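Local coordinates for alpha-n-acetylglucosaminidase family protein (Clostridium perfringens, PDB 4A41) that binds galactose as a family 32 carbohydrate-binding module of a large family 89 alpha-N-acetylglucosaminidase, and so may direct that enzyme to galactose-bearing glycans, at residues A47-A50 / N56-W59; N120-D123 / L127-L130. All blocks are in the same frame, centred on the assembly; numbering follows the deposited sequence.

Contact 1: A47-A50 / N56-W59. With CA (calcium ion), chain B.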
loop_
_atom_site.group_PDB
_atom_site.type_symbol
_atom_site.label_atom_id
_atom_site.label_comp_id
_atom_site.label_asym_id
_atom_site.label_seq_id
_atom_site.Cartn_x
_atom_site.Cartn_y
_atom_site.Cartn_z
ATOM N N ALA A 47 -6.186 3.239 -6.872
ATOM C CA ALA A 47 -5.761 3.140 -5.461
ATOM C C ALA A 47 -6.827 2.591 -4.507
ATOM O O ALA A 47 -6.525 1.775 -3.597
ATOM C CB ALA A 47 -5.296 4.495 -4.969
ATOM N N LYS A 48 -8.069 2.997 -4.727
ATOM C CA LYS A 48 -9.138 2.525 -3.848
ATOM C C LYS A 48 -9.344 1.006 -3.867
ATOM O O LYS A 48 -9.893 0.419 -2.916
ATOM C CB LYS A 48 -10.442 3.251 -4.150
ATOM C CG LYS A 48 -11.121 2.873 -5.454
ATOM C CD LYS A 48 -12.397 3.705 -5.595
ATOM C CE LYS A 48 -13.162 3.309 -6.835
ATOM N NZ LYS A 48 -14.511 3.994 -6.834
ATOM N N PHE A 49 -8.860 0.367 -4.930
ATOM C CA PHE A 49 -8.927 -1.083 -4.985
ATOM C C PHE A 49 -8.042 -1.757 -3.937
ATOM O O PHE A 49 -8.202 -2.924 -3.662
ATOM C CB PHE A 49 -8.524 -1.610 -6.367
ATOM C CG PHE A 49 -9.499 -1.274 -7.462
ATOM C CD1 PHE A 49 -10.821 -0.906 -7.182
ATOM C CD2 PHE A 49 -9.089 -1.308 -8.777
ATOM C CE1 PHE A 49 -11.710 -0.602 -8.230
ATOM C CE2 PHE A 49 -9.991 -1.022 -9.827
ATOM C CZ PHE A 49 -11.278 -0.683 -9.538
ATOM N N ALA A 50 -7.112 -1.016 -3.332
ATOM C CA ALA A 50 -6.236 -1.633 -2.297
ATOM C C ALA A 50 -6.946 -1.755 -0.944
ATOM O O ALA A 50 -6.428 -2.358 -0.039
ATOM C CB ALA A 50 -4.917 -0.817 -2.163
ATOM N N ASN A 56 -9.289 -10.017 -5.208
ATOM C CA ASN A 56 -9.154 -10.026 -6.673
ATOM C C ASN A 56 -8.930 -8.668 -7.325
ATOM O O ASN A 56 -8.615 -8.612 -8.495
ATOM C CB ASN A 56 -10.357 -10.713 -7.354
ATOM C CG ASN A 56 -11.651 -9.979 -7.099
ATOM O OD1 ASN A 56 -11.925 -9.601 -5.972
ATOM N ND2 ASN A 56 -12.464 -9.777 -8.141
ATOM N N THR A 57 -9.099 -7.580 -6.572
ATOM C CA THR A 57 -8.903 -6.229 -7.113
ATOM C C THR A 57 -7.637 -5.630 -6.517
ATOM O O THR A 57 -7.340 -5.810 -5.320
ATOM C CB THR A 57 -10.070 -5.296 -6.800
ATOM O OG1 THR A 57 -10.136 -5.050 -5.385
ATOM C CG2 THR A 57 -11.399 -5.908 -7.201
ATOM N N ILE A 58 -6.907 -4.893 -7.352
ATOM C CA ILE A 58 -5.611 -4.385 -6.921
ATOM C C ILE A 58 -5.410 -2.932 -7.321
ATOM O O ILE A 58 -5.902 -2.480 -8.363
ATOM C CB ILE A 58 -4.432 -5.265 -7.485
ATOM C CG1 ILE A 58 -4.246 -5.060 -9.008
ATOM C CG2 ILE A 58 -4.632 -6.753 -7.070
ATOM C CD1 ILE A 58 -3.176 -5.947 -9.651
ATOM N N TRP A 59 -4.714 -2.179 -6.468
ATOM C CA TRP A 59 -4.040 -0.958 -6.938
ATOM C C TRP A 59 -2.883 -1.408 -7.809
ATOM O O TRP A 59 -2.223 -2.415 -7.493
ATOM C CB TRP A 59 -3.472 -0.178 -5.755
ATOM C CG TRP A 59 -2.472 0.873 -6.136
ATOM C CD1 TRP A 59 -2.683 1.955 -6.945
ATOM C CD2 TRP A 59 -1.098 0.941 -5.726
ATOM N NE1 TRP A 59 -1.521 2.689 -7.073
ATOM C CE2 TRP A 59 -0.540 2.099 -6.325
ATOM C CE3 TRP A 59 -0.283 0.141 -4.889
ATOM C CZ2 TRP A 59 0.794 2.471 -6.132
ATOM C CZ3 TRP A 59 1.046 0.522 -4.682
ATOM C CH2 TRP A 59 1.565 1.688 -5.295
HETATM CA CA CA B . -8.647 -5.180 -3.332
#
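The ring of Phe-49 meets the carbonyl of Ile-58 at its edge. The oxygen lies near the ring plane, 3.4 Å from CD2, and CB of Phe-49 touches the same atom. Thr-57 CB approaches this ring obliquely, 4.1 Å from CG. The indole of Trp-59 is also met obliquely: CA of Ala-47 sits 3.6 Å from CD1. With chi1 at 165° the indole swings away from the backbone N of Trp-59 and passes alongside Ala-47. Its NE1 is hydrogen-bonded to Ser-36 O. Near the root of the indole, CB of Ala-50 packs against CB of Trp-59 at 3.9 Å. Ile-73 of strand 71-77 touches Ala-47, Ala-50 and Trp-59.

The polar half of the contact is held by a calcium ion. Phe-49 O binds it at 2.3 Å. Thr-57 binds it twice, through O and through OG1, each at 2.5 Å. The chi1 of 67° places OG1 between the backbone N and the carbonyl carbon, on the metal side. Phe-49 O and Thr-57 OG1 are neighbours because they share the ion, not because they bond each other. Asp-52, Lys-54, Ala-155 and Glu-156 complete the shell. The metal therefore pins the 3-10 turn 47-50 to the chain entering strand 59-60, and ties both to strand 153-160. Ile-58 has its side chain about 5 Å from the bound galactose. Four backbone carbonyls and three side-chain oxygens make this calcium site, a familiar structural site of the F5/8 type C (discoidin-like) beta-sandwich of family 32 modules.

Contact 2: N120-D123 / L127-L130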
loop_
_atom_site.group_PDB
_atom_site.type_symbol
_atom_site.label_atom_id
_atom_site.label_comp_id
_atom_site.label_asym_id
_atom_site.label_seq_id
_atom_site.Cartn_x
_atom_site.Cartn_y
_atom_site.Cartn_z
ATOM N N ASN A 120 13.194 -5.516 2.649
ATOM C CA ASN A 120 12.934 -6.316 1.456
ATOM C C ASN A 120 11.850 -7.341 1.727
ATOM O O ASN A 120 11.740 -7.886 2.833
ATOM C CB ASN A 120 14.208 -7.072 1.028
ATOM C CG ASN A 120 15.403 -6.166 0.809
ATOM O OD1 ASN A 120 16.523 -6.501 1.224
ATOM N ND2 ASN A 120 15.197 -5.043 0.180
ATOM N N TRP A 121 11.083 -7.653 0.684
ATOM C CA TRP A 121 10.058 -8.700 0.733
ATOM C C TRP A 121 10.302 -9.637 -0.428
ATOM O O TRP A 121 10.720 -9.174 -1.498
ATOM C CB TRP A 121 8.675 -8.077 0.543
ATOM C CG TRP A 121 8.087 -7.425 1.774
ATOM C CD1 TRP A 121 8.300 -7.769 3.088
ATOM C CD2 TRP A 121 7.148 -6.339 1.786
ATOM N NE1 TRP A 121 7.542 -6.958 3.911
ATOM C CE2 TRP A 121 6.834 -6.073 3.138
ATOM C CE3 TRP A 121 6.528 -5.574 0.786
ATOM C CZ2 TRP A 121 5.931 -5.068 3.518
ATOM C CZ3 TRP A 121 5.636 -4.560 1.166
ATOM C CH2 TRP A 121 5.358 -4.313 2.522
ATOM N N ASP A 122 9.997 -10.922 -0.238
ATOM C CA ASP A 122 10.067 -11.853 -1.374
ATOM C C ASP A 122 8.953 -11.565 -2.374
ATOM O O ASP A 122 7.975 -10.878 -2.045
ATOM C CB ASP A 122 10.128 -13.327 -0.916
ATOM C CG ASP A 122 8.800 -13.885 -0.409
ATOM O OD1 ASP A 122 7.718 -13.692 -1.014
ATOM O OD2 ASP A 122 8.842 -14.635 0.595
ATOM N N ASP A 123 9.113 -12.050 -3.601
ATOM C CA ASP A 123 8.126 -11.755 -4.632
ATOM C C ASP A 123 6.953 -12.734 -4.709
ATOM O O ASP A 123 6.162 -12.692 -5.667
ATOM C CB ASP A 123 8.790 -11.577 -5.986
ATOM C CG ASP A 123 9.369 -12.868 -6.542
ATOM O OD1 ASP A 123 9.058 -13.975 -6.042
ATOM O OD2 ASP A 123 10.139 -12.765 -7.526
ATOM N N LEU A 127 1.081 -12.999 2.207
ATOM C CA LEU A 127 0.857 -11.816 3.044
ATOM C C LEU A 127 2.165 -11.385 3.665
ATOM O O LEU A 127 2.920 -12.225 4.227
ATOM C CB LEU A 127 -0.149 -12.121 4.161
ATOM C CG LEU A 127 -0.607 -10.935 5.007
ATOM C CD1 LEU A 127 -1.514 -10.001 4.174
ATOM C CD2 LEU A 127 -1.316 -11.412 6.272
ATOM N N LYS A 128 2.445 -10.091 3.572
ATOM C CA LYS A 128 3.643 -9.520 4.177
ATOM C C LYS A 128 3.195 -8.656 5.351
ATOM O O LYS A 128 2.369 -7.733 5.200
ATOM C CB LYS A 128 4.461 -8.676 3.179
ATOM C CG LYS A 128 4.871 -9.368 1.856
ATOM C CD LYS A 128 5.524 -10.758 2.116
ATOM C CE LYS A 128 6.169 -11.319 0.821
ATOM N NZ LYS A 128 5.159 -11.450 -0.315
ATOM N N THR A 129 3.763 -8.930 6.528
ATOM C CA THR A 129 3.358 -8.222 7.738
ATOM C C THR A 129 4.501 -7.407 8.324
ATOM O O THR A 129 5.639 -7.905 8.471
ATOM C CB THR A 129 2.864 -9.244 8.793
ATOM O OG1 THR A 129 1.750 -9.961 8.259
ATOM C CG2 THR A 129 2.469 -8.573 10.100
ATOM N N LEU A 130 4.181 -6.166 8.665
ATOM C CA LEU A 130 5.121 -5.275 9.384
ATOM C C LEU A 130 4.588 -5.027 10.765
ATOM O O LEU A 130 3.410 -4.749 10.950
ATOM C CB LEU A 130 5.306 -3.942 8.657
ATOM C CG LEU A 130 5.761 -4.035 7.190
ATOM C CD1 LEU A 130 5.698 -2.683 6.521
ATOM C CD2 LEU A 130 7.163 -4.631 7.107
HETATM O O HOH W 1 7.788 -8.227 6.646
HETATM O O HOH W 2 5.919 -9.095 -2.089
#
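Lys-128 lays the start of its side chain over one face of the Trp-121 indole, and this is the tight part of the contact. Lys-128 CB stands 3.6 Å from the centroid of the five-membered ring, 15° off the normal, in a CH-pi contact. Lys-128 CG follows it over the ring, 3.8 Å from Trp-121 CG. At the indole edge, CG of Leu-130 packs 3.8 Å from Trp-121 CZ2. Tyr-102 stacks with the same indole, and Tyr-88 also meets it with nearly parallel planes. The contact spans the loop that crosses from strand 113-120 to strand 128-137. These are edge strands of the two opposed sheets of the beta-sandwich, so the indole bridges from one to the other.

Toward solvent the grip is looser. Lys-128 bends at chi2 (-50°) and again at chi4, which brings NZ to Asp-122. The salt bridge from Lys-128 NZ to Asp-122 OD1 is long, at 3.5 Å, and the bond to Asp-122 O is weak. A water joins that carbonyl to NZ as well. Ser-126 O is the stronger partner of NZ, while Asp-122 OD1 is hydrogen-bonded to Ser-124 OG. A second water, in the indole plane, links Trp-121 NE1 to Thr-129 O.

How the contacts relate
Contact 1 comes first along the chain and closes before contact 2 opens. Their centres are about 18 Å apart, and their nearest atoms about 9 Å, so they do not touch. Both belong to one F5/8 type C beta-sandwich. Strands 59-60 and 128-137 are the two outermost strands of the four-stranded sheet, with 153-160 and 80-89 between them. Contact 1 therefore sits at one side of that sheet and contact 2 at the other. Both also reach the five-stranded sheet, contact 1 through strand 71-77 and contact 2 through edge strand 113-120. Contact 1 joins the calcium site to the neighbourhood of the galactose pocket, whereas contact 2 packs a connection between the sheets.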